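Local coordinates for multicopper oxidase type 1 (Nitrosomonas europaea, PDB 3G5W), which probably oxidises its substrates by means of bound copper ions, as a two-domain, laccase-like blue copper oxidase of a nitrifying bacterium, at residues Asp6-Asp11 with Ala26-Val31; Glu95-Met100 with Leu121-Lys126; Thr177-Val182 with Thr271-Glu276. All coordinates share one frame; numbering follows the deposited sequence.

Interaction 1: residues Asp6-Asp11 with Ala26-Val31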
loop_
_atom_site.group_PDB
_atom_site.type_symbol
_atom_site.label_atom_id
_atom_site.label_comp_id
_atom_site.label_asym_id
_atom_site.label_seq_id
_atom_site.Cartn_x
_atom_site.Cartn_y
_atom_site.Cartn_z
ATOM N N ASP A 6 -16.359 2.278 32.096
ATOM C CA ASP A 6 -16.959 0.951 31.961
ATOM C C ASP A 6 -17.361 0.707 30.511
ATOM O O ASP A 6 -17.934 1.590 29.860
ATOM C CB ASP A 6 -18.203 0.804 32.851
ATOM C CG ASP A 6 -17.877 0.754 34.345
ATOM O OD1 ASP A 6 -16.736 0.420 34.732
ATOM O OD2 ASP A 6 -18.789 1.047 35.151
ATOM N N LEU A 7 -17.065 -0.491 30.011
ATOM C CA LEU A 7 -17.570 -0.934 28.714
ATOM C C LEU A 7 -18.251 -2.287 28.813
ATOM O O LEU A 7 -17.761 -3.186 29.489
ATOM C CB LEU A 7 -16.436 -1.028 27.682
ATOM C CG LEU A 7 -15.837 0.257 27.107
ATOM C CD1 LEU A 7 -14.654 -0.084 26.216
ATOM C CD2 LEU A 7 -16.871 1.050 26.320
ATOM N N SER A 8 -19.377 -2.427 28.125
ATOM C CA SER A 8 -19.984 -3.733 27.907
ATOM C C SER A 8 -19.742 -4.128 26.459
ATOM O O SER A 8 -19.539 -3.267 25.607
ATOM C CB SER A 8 -21.483 -3.686 28.195
ATOM O OG SER A 8 -22.131 -2.819 27.282
ATOM N N ILE A 9 -19.738 -5.427 26.184
ATOM C CA ILE A 9 -19.688 -5.918 24.809
ATOM C C ILE A 9 -21.038 -6.579 24.548
ATOM O O ILE A 9 -21.403 -7.523 25.240
ATOM C CB ILE A 9 -18.541 -6.946 24.593
ATOM C CG1 ILE A 9 -17.245 -6.475 25.272
ATOM C CG2 ILE A 9 -18.349 -7.224 23.103
ATOM C CD1 ILE A 9 -16.110 -7.493 25.260
ATOM N N GLU A 10 -21.781 -6.076 23.565
ATOM C CA GLU A 10 -23.152 -6.531 23.326
ATOM C C GLU A 10 -23.382 -6.959 21.883
ATOM O O GLU A 10 -22.877 -6.323 20.955
ATOM C CB GLU A 10 -24.152 -5.420 23.686
ATOM C CG GLU A 10 -24.070 -4.927 25.129
ATOM C CD GLU A 10 -24.826 -3.620 25.365
ATOM O OE1 GLU A 10 -24.541 -2.958 26.384
ATOM O OE2 GLU A 10 -25.693 -3.242 24.542
ATOM N N ASP A 11 -24.155 -8.031 21.696
ATOM C CA ASP A 11 -24.651 -8.411 20.371
ATOM C C ASP A 11 -25.591 -7.312 19.880
ATOM O O ASP A 11 -26.602 -7.004 20.529
ATOM C CB ASP A 11 -25.383 -9.754 20.429
ATOM C CG ASP A 11 -24.442 -10.920 20.660
ATOM O OD1 ASP A 11 -24.462 -11.481 21.777
ATOM O OD2 ASP A 11 -23.675 -11.278 19.732
ATOM N N ALA A 26 -20.625 -5.147 19.778
ATOM C CA ALA A 26 -20.348 -3.726 19.920
ATOM C C ALA A 26 -20.051 -3.295 21.348
ATOM O O ALA A 26 -20.787 -3.632 22.287
ATOM C CB ALA A 26 -21.516 -2.929 19.363
ATOM N N PHE A 27 -18.985 -2.519 21.507
ATOM C CA PHE A 27 -18.687 -1.908 22.793
ATOM C C PHE A 27 -19.765 -0.865 23.125
ATOM O O PHE A 27 -20.025 0.047 22.330
ATOM C CB PHE A 27 -17.282 -1.300 22.801
ATOM C CG PHE A 27 -16.178 -2.309 22.575
ATOM C CD1 PHE A 27 -15.869 -3.253 23.549
ATOM C CD2 PHE A 27 -15.447 -2.310 21.389
ATOM C CE1 PHE A 27 -14.855 -4.197 23.341
ATOM C CE2 PHE A 27 -14.421 -3.240 21.174
ATOM C CZ PHE A 27 -14.125 -4.184 22.151
ATOM N N ASN A 28 -20.397 -1.034 24.286
ATOM C CA ASN A 28 -21.549 -0.222 24.720
ATOM C C ASN A 28 -22.667 -0.157 23.677
ATOM O O ASN A 28 -23.371 0.852 23.565
ATOM C CB ASN A 28 -21.112 1.190 25.157
ATOM C CG ASN A 28 -20.533 1.231 26.567
ATOM O OD1 ASN A 28 -20.443 0.214 27.254
ATOM N ND2 ASN A 28 -20.132 2.426 27.006
ATOM N N GLY A 29 -22.826 -1.240 22.915
ATOM C CA GLY A 29 -23.868 -1.343 21.896
ATOM C C GLY A 29 -23.800 -0.332 20.756
ATOM O O GLY A 29 -24.814 -0.065 20.114
ATOM N N GLN A 30 -22.609 0.214 20.497
ATOM C CA GLN A 30 -22.413 1.182 19.417
ATOM C C GLN A 30 -21.198 0.863 18.552
ATOM O O GLN A 30 -20.226 0.275 19.034
ATOM C CB GLN A 30 -22.301 2.614 19.962
ATOM C CG GLN A 30 -21.080 2.885 20.817
ATOM C CD GLN A 30 -20.926 4.354 21.129
ATOM O OE1 GLN A 30 -20.222 5.083 20.423
ATOM N NE2 GLN A 30 -21.602 4.806 22.169
ATOM N N VAL A 31 -21.270 1.254 17.276
ATOM C CA VAL A 31 -20.162 1.081 16.314
ATOM C C VAL A 31 -20.041 2.363 15.469
ATOM O O VAL A 31 -21.002 2.748 14.804
ATOM C CB VAL A 31 -20.362 -0.151 15.386
ATOM C CG1 VAL A 31 -19.120 -0.374 14.506
ATOM C CG2 VAL A 31 -20.644 -1.419 16.189
HETATM O O HOH W 1 -20.526 3.753 30.192
#

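Interaction 2: residues Glu95-Met100 with Leu121-Lys126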
loop_
_atom_site.group_PDB
_atom_site.type_symbol
_atom_site.label_atom_id
_atom_site.label_comp_id
_atom_site.label_asym_id
_atom_site.label_seq_id
_atom_site.Cartn_x
_atom_site.Cartn_y
_atom_site.Cartn_z
ATOM N N GLU A 95 -0.248 7.038 27.141
ATOM C CA GLU A 95 0.996 7.473 26.511
ATOM C C GLU A 95 1.405 6.516 25.391
ATOM O O GLU A 95 1.216 5.301 25.511
ATOM C CB GLU A 95 2.125 7.625 27.546
ATOM C CG GLU A 95 2.366 6.391 28.407
ATOM C CD GLU A 95 3.554 6.528 29.346
ATOM O OE1 GLU A 95 4.067 7.656 29.525
ATOM O OE2 GLU A 95 3.974 5.501 29.919
ATOM N N PRO A 96 1.967 7.057 24.291
ATOM C CA PRO A 96 2.199 8.484 24.037
ATOM C C PRO A 96 0.928 9.222 23.621
ATOM O O PRO A 96 -0.148 8.626 23.587
ATOM C CB PRO A 96 3.207 8.466 22.886
ATOM C CG PRO A 96 2.877 7.235 22.133
ATOM C CD PRO A 96 2.454 6.219 23.178
ATOM N N ALA A 97 1.053 10.514 23.327
ATOM C CA ALA A 97 -0.068 11.306 22.832
ATOM C C ALA A 97 -0.353 10.979 21.364
ATOM O O ALA A 97 0.519 10.461 20.655
ATOM C CB ALA A 97 0.227 12.789 22.995
ATOM N N GLY A 98 -1.566 11.274 20.912
ATOM C CA GLY A 98 -1.899 11.142 19.498
ATOM C C GLY A 98 -3.188 10.407 19.207
ATOM O O GLY A 98 -3.946 10.085 20.122
ATOM N N THR A 99 -3.437 10.178 17.918
ATOM C CA THR A 99 -4.591 9.434 17.441
ATOM C C THR A 99 -4.296 7.953 17.603
ATOM O O THR A 99 -3.521 7.357 16.833
ATOM C CB THR A 99 -4.889 9.718 15.959
ATOM O OG1 THR A 99 -5.115 11.122 15.774
ATOM C CG2 THR A 99 -6.123 8.935 15.499
ATOM N N MET A 100 -4.902 7.368 18.626
ATOM C CA MET A 100 -4.775 5.937 18.856
ATOM C C MET A 100 -6.158 5.302 18.700
ATOM O O MET A 100 -7.141 5.990 18.414
ATOM C CB MET A 100 -4.169 5.655 20.236
ATOM C CG MET A 100 -2.973 6.550 20.616
ATOM S SD MET A 100 -1.604 6.542 19.432
ATOM C CE MET A 100 -0.365 7.448 20.357
ATOM N N LEU A 121 -9.210 6.221 20.435
ATOM C CA LEU A 121 -8.616 6.616 21.699
ATOM C C LEU A 121 -7.767 7.848 21.423
ATOM O O LEU A 121 -6.673 7.747 20.850
ATOM C CB LEU A 121 -7.783 5.467 22.275
ATOM C CG LEU A 121 -6.817 5.679 23.447
ATOM C CD1 LEU A 121 -7.540 6.227 24.665
ATOM C CD2 LEU A 121 -6.114 4.365 23.777
ATOM N N ILE A 122 -8.294 9.014 21.782
ATOM C CA ILE A 122 -7.593 10.268 21.493
ATOM C C ILE A 122 -6.869 10.766 22.736
ATOM O O ILE A 122 -7.497 11.110 23.741
ATOM C CB ILE A 122 -8.525 11.369 20.920
ATOM C CG1 ILE A 122 -9.300 10.868 19.690
ATOM C CG2 ILE A 122 -7.729 12.647 20.607
ATOM C CD1 ILE A 122 -8.448 10.261 18.577
ATOM N N VAL A 123 -5.545 10.774 22.665
ATOM C CA VAL A 123 -4.720 11.210 23.778
ATOM C C VAL A 123 -4.160 12.592 23.450
ATOM O O VAL A 123 -3.333 12.740 22.543
ATOM C CB VAL A 123 -3.566 10.214 24.067
ATOM C CG1 VAL A 123 -2.790 10.632 25.305
ATOM C CG2 VAL A 123 -4.104 8.798 24.233
ATOM N N GLU A 124 -4.630 13.594 24.189
ATOM C CA GLU A 124 -4.204 14.977 24.000
ATOM C C GLU A 124 -2.801 15.160 24.553
ATOM O O GLU A 124 -2.519 14.702 25.656
ATOM C CB GLU A 124 -5.155 15.929 24.731
ATOM C CG GLU A 124 -6.541 16.032 24.128
ATOM C CD GLU A 124 -6.565 16.785 22.804
ATOM O OE1 GLU A 124 -5.767 17.737 22.639
ATOM O OE2 GLU A 124 -7.382 16.433 21.925
ATOM N N PRO A 125 -1.909 15.819 23.789
ATOM C CA PRO A 125 -0.578 16.102 24.329
ATOM C C PRO A 125 -0.640 17.211 25.383
ATOM O O PRO A 125 -1.481 18.110 25.282
ATOM C CB PRO A 125 0.215 16.554 23.098
ATOM C CG PRO A 125 -0.819 17.110 22.169
ATOM C CD PRO A 125 -2.073 16.321 22.408
ATOM N N LYS A 126 0.224 17.138 26.393
ATOM C CA LYS A 126 0.271 18.191 27.414
ATOM C C LYS A 126 0.745 19.517 26.820
ATOM O O LYS A 126 0.269 20.589 27.212
ATOM C CB LYS A 126 1.144 17.782 28.599
ATOM C CG LYS A 126 0.472 16.796 29.543
ATOM C CD LYS A 126 0.918 17.024 30.988
ATOM C CE LYS A 126 1.011 15.717 31.753
ATOM N NZ LYS A 126 2.148 14.860 31.280
#

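Interaction 3: residues Thr177-Val182 with Thr271-Glu276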
loop_
_atom_site.group_PDB
_atom_site.type_symbol
_atom_site.label_atom_id
_atom_site.label_comp_id
_atom_site.label_asym_id
_atom_site.label_seq_id
_atom_site.Cartn_x
_atom_site.Cartn_y
_atom_site.Cartn_z
ATOM N N THR A 177 -23.262 8.678 4.989
ATOM C CA THR A 177 -22.251 9.438 5.721
ATOM C C THR A 177 -22.745 10.874 5.922
ATOM O O THR A 177 -23.840 11.215 5.479
ATOM C CB THR A 177 -20.905 9.440 4.959
ATOM O OG1 THR A 177 -21.131 9.809 3.596
ATOM C CG2 THR A 177 -20.280 8.062 4.993
ATOM N N GLN A 178 -21.948 11.714 6.585
ATOM C CA GLN A 178 -22.341 13.099 6.850
ATOM C C GLN A 178 -21.353 14.092 6.248
ATOM O O GLN A 178 -20.151 13.843 6.254
ATOM C CB GLN A 178 -22.455 13.351 8.364
ATOM C CG GLN A 178 -23.556 12.551 9.048
ATOM C CD GLN A 178 -24.943 12.940 8.585
ATOM O OE1 GLN A 178 -25.224 14.111 8.336
ATOM N NE2 GLN A 178 -25.825 11.953 8.473
ATOM N N PRO A 179 -21.856 15.236 5.748
ATOM C CA PRO A 179 -20.924 16.240 5.235
ATOM C C PRO A 179 -20.091 16.834 6.367
ATOM O O PRO A 179 -20.549 16.898 7.513
ATOM C CB PRO A 179 -21.846 17.302 4.636
ATOM C CG PRO A 179 -23.150 17.157 5.403
ATOM C CD PRO A 179 -23.266 15.677 5.647
ATOM N N ILE A 180 -18.867 17.226 6.046
ATOM C CA ILE A 180 -18.013 17.966 6.968
ATOM C C ILE A 180 -18.294 19.433 6.691
ATOM O O ILE A 180 -18.044 19.903 5.594
ATOM C CB ILE A 180 -16.531 17.585 6.745
ATOM C CG1 ILE A 180 -16.308 16.137 7.218
ATOM C CG2 ILE A 180 -15.566 18.580 7.448
ATOM C CD1 ILE A 180 -15.011 15.482 6.733
ATOM N N ARG A 181 -18.869 20.139 7.666
ATOM C CA ARG A 181 -19.330 21.512 7.432
ATOM C C ARG A 181 -18.368 22.527 8.018
ATOM O O ARG A 181 -18.039 22.470 9.204
ATOM C CB ARG A 181 -20.748 21.731 7.978
ATOM C CG ARG A 181 -21.801 20.950 7.227
ATOM C CD ARG A 181 -23.196 21.212 7.740
ATOM N NE ARG A 181 -24.193 20.721 6.788
ATOM C CZ ARG A 181 -25.508 20.779 6.971
ATOM N NH1 ARG A 181 -26.005 21.304 8.087
ATOM N NH2 ARG A 181 -26.327 20.306 6.038
ATOM N N VAL A 182 -17.926 23.455 7.175
ATOM C CA VAL A 182 -16.881 24.414 7.540
ATOM C C VAL A 182 -17.214 25.820 7.053
ATOM O O VAL A 182 -18.192 26.022 6.328
ATOM C CB VAL A 182 -15.502 24.018 6.940
ATOM C CG1 VAL A 182 -15.007 22.685 7.513
ATOM C CG2 VAL A 182 -15.564 23.972 5.410
ATOM N N THR A 271 -18.619 14.720 1.572
ATOM C CA THR A 271 -18.271 16.033 1.031
ATOM C C THR A 271 -17.860 16.995 2.132
ATOM O O THR A 271 -18.207 16.801 3.303
ATOM C CB THR A 271 -19.437 16.669 0.227
ATOM O OG1 THR A 271 -20.525 16.967 1.112
ATOM C CG2 THR A 271 -19.921 15.735 -0.865
ATOM N N ILE A 272 -17.119 18.027 1.743
ATOM C CA ILE A 272 -16.877 19.196 2.579
ATOM C C ILE A 272 -17.778 20.319 2.062
ATOM O O ILE A 272 -17.716 20.662 0.880
ATOM C CB ILE A 272 -15.399 19.654 2.503
ATOM C CG1 ILE A 272 -14.466 18.595 3.109
ATOM C CG2 ILE A 272 -15.213 21.021 3.183
ATOM C CD1 ILE A 272 -13.004 18.757 2.690
ATOM N N GLU A 273 -18.612 20.870 2.943
ATOM C CA GLU A 273 -19.538 21.968 2.600
ATOM C C GLU A 273 -19.132 23.271 3.290
ATOM O O GLU A 273 -19.116 23.342 4.521
ATOM C CB GLU A 273 -20.971 21.620 3.034
ATOM C CG GLU A 273 -21.586 20.387 2.380
ATOM C CD GLU A 273 -22.945 20.007 2.961
ATOM O OE1 GLU A 273 -23.643 19.170 2.341
ATOM O OE2 GLU A 273 -23.326 20.530 4.036
ATOM N N TYR A 274 -18.808 24.303 2.508
ATOM C CA TYR A 274 -18.569 25.635 3.069
ATOM C C TYR A 274 -19.882 26.396 3.204
ATOM O O TYR A 274 -20.702 26.402 2.281
ATOM C CB TYR A 274 -17.670 26.456 2.169
ATOM C CG TYR A 274 -16.197 26.159 2.221
ATOM C CD1 TYR A 274 -15.311 27.113 2.718
ATOM C CD2 TYR A 274 -15.676 24.961 1.718
ATOM C CE1 TYR A 274 -13.960 26.886 2.737
ATOM C CE2 TYR A 274 -14.306 24.723 1.735
ATOM C CZ TYR A 274 -13.462 25.697 2.245
ATOM O OH TYR A 274 -12.110 25.520 2.266
ATOM N N GLU A 275 -20.074 27.063 4.336
ATOM C CA GLU A 275 -21.314 27.807 4.537
ATOM C C GLU A 275 -21.452 28.971 3.553
ATOM O O GLU A 275 -22.564 29.366 3.220
ATOM C CB GLU A 275 -21.482 28.260 5.991
ATOM C CG GLU A 275 -20.409 29.158 6.532
ATOM C CD GLU A 275 -20.743 29.678 7.926
ATOM O OE1 GLU A 275 -20.993 28.850 8.839
ATOM O OE2 GLU A 275 -20.744 30.916 8.108
ATOM N N GLU A 276 -20.319 29.482 3.068
ATOM C CA GLU A 276 -20.296 30.581 2.095
ATOM C C GLU A 276 -21.030 30.266 0.782
ATOM O O GLU A 276 -21.704 31.142 0.227
ATOM C CB GLU A 276 -18.856 31.023 1.800
ATOM C CG GLU A 276 -18.175 31.802 2.935
ATOM C CD GLU A 276 -17.482 30.914 3.966
ATOM O OE1 GLU A 276 -16.896 31.465 4.921
ATOM O OE2 GLU A 276 -17.512 29.672 3.831
HETATM O O HOH W 2 -26.154 18.775 3.135
#

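Interaction 1: residues Asp6-Asp11 with Ala26-Val31
N28 reaches back across the hairpin with its side-chain amide and binds the backbone of S8. Its OD1 accepts from S8 N at 3.0 Å, almost straight at 168°, while N28 N donates a hydrogen bond to S8 O at 2.7 Å, so S8 is gripped at both ends by one residue. CG of N28 lies anti to its own carbonyl carbon (chi1 -80°), which swings the amide toward the strand although CB sets off away from it. The other branch, ND2, rests against the methyl L7 CD2 at 3.6 Å, the two side chains crossing at about a right angle, and is hydrogen-bonded to N309. F27 and I9 form the non-hydrogen-bonded pair. Their side chains run alongside each other on one face of the sheet, I9 CG1 meeting F27 CE1 obliquely at 3.8 Å. E10 and A26, whose side chains lie on the other face, form the hydrogen-bonded pair, E10 N to A26 O (2.9 Å) and A26 N to E10 O (2.8 Å). A26 O also takes a bond from G29 N, the two donors coming from opposite faces of its plane. The carboxylate of E10 accepts from S8 OG. Strand 20-27, paired with strand 2-15 in an antiparallel hairpin, leaves the sheet through overlapping type II (A26-G29) and type I' (F27-Q30) turns, in a cupredoxin-like domain whose blue copper lies about 6 Å from the side chain of I9.

Interaction 2: residues Glu95-Met100 with Leu121-Lys126
V123 packs its side chain against the chain at P96 and A97: CG1, anti to the backbone N (chi1 -175°), comes within 3.7 Å of A97 CA and equally near P96 O, a buried carbonyl with no polar partner. The A97 methyl meets P125, just past the end of strand 118-124, A97 CB to P125 CB at 3.8 Å. M100 shares the sheet face of V123 and L121. Its CB comes within 3.3 Å of L121 O, and a bend at chi2 (-55°) carries the sulfur end away from the partner strand. On the opposite face T99 and I122 run alongside each other in the same direction, with T99 CG2 4.1 Å from I122 CD1. The backbones are joined at two hydrogen-bonded pairs, G98 with V123 and M100 with L121. G98 N meets a lone pair of V123 O at 2.8 Å, within the plane of that carbonyl, whereas L121 N approaches M100 O from above its plane. Strand 118-124 is held on its other edge by strand 35-39, and M63 packs on M100 and L121. T99 OG1 bonds D237 and R191, and the T99 side chain also touches I193 of strand 187-194, tying this sheet to the second half of the chain.

Interaction 3: residues Thr177-Val182 with Thr271-Glu276
R181 and E273 run alongside each other on one face of the parallel pair, joined by a salt bridge from R181 NE to E273 OE2 of 2.9 Å. The oxygen is met nearly along its C-O axis, at the guanidinium edge but 20° out of that plane, and the two flat groups are nearly coplanar. The extended arginine chain, CG anti to the carbonyl carbon (chi1 -67°), brings NE level with the carboxylate. E273 OE1 is satisfied separately: a water donates to it at 2.7 Å and also accepts from R181 NH2, and Y284 OH is a further partner. P179 CB presses on the carboxyl carbon E273 CD at 3.4 Å, so the proline ring packs against the carboxylate. With an alanine in place of E273, R181 NE would probably be left without its carboxylate mate and a gap would open beside P179. Four backbone bonds join the strands: I180 N gives to T271 O, I180 O takes E273 N, V182 N gives to E273 O (2.9 Å, 173°) and V182 O takes E275 N. T271 OG1 bonds Y284 OH, and Y274 OH bonds the backbone N of N244. The other face is mainly apolar, V182 CG2 meeting I272 CG2 at 3.7 Å and standing over the centre of the Y274 ring, 3.8 Å from its centroid, in a CH-pi contact. The chemistry is thus divided by face: hydrocarbon and ring packing among I180, V182, I272 and Y274, and on the other a buried glutamate whose charge is probably balanced by R181, with OE1 satisfied by water and Y284.

The three contacts follow one another along the chain without touching. Interactions 1 and 2 belong to the first cupredoxin-like half, with centres 22 Å apart and nearest atoms about 10 Å apart, each within its own sheet. Interaction 3 lies at an edge of a sheet in the second half, its centre 30 Å from that of interaction 1 and 26 Å from that of interaction 2. Copper is closest to interaction 1, where the side chain of I9 is about 4 Å from those of the copper ligands H56 and M117. In interaction 2 the side chain of M100 is about 8 Å from a Cu-O linkage. In interaction 3 the side chain of T271 is about 10 Å from a Cu-O-Cu linkage.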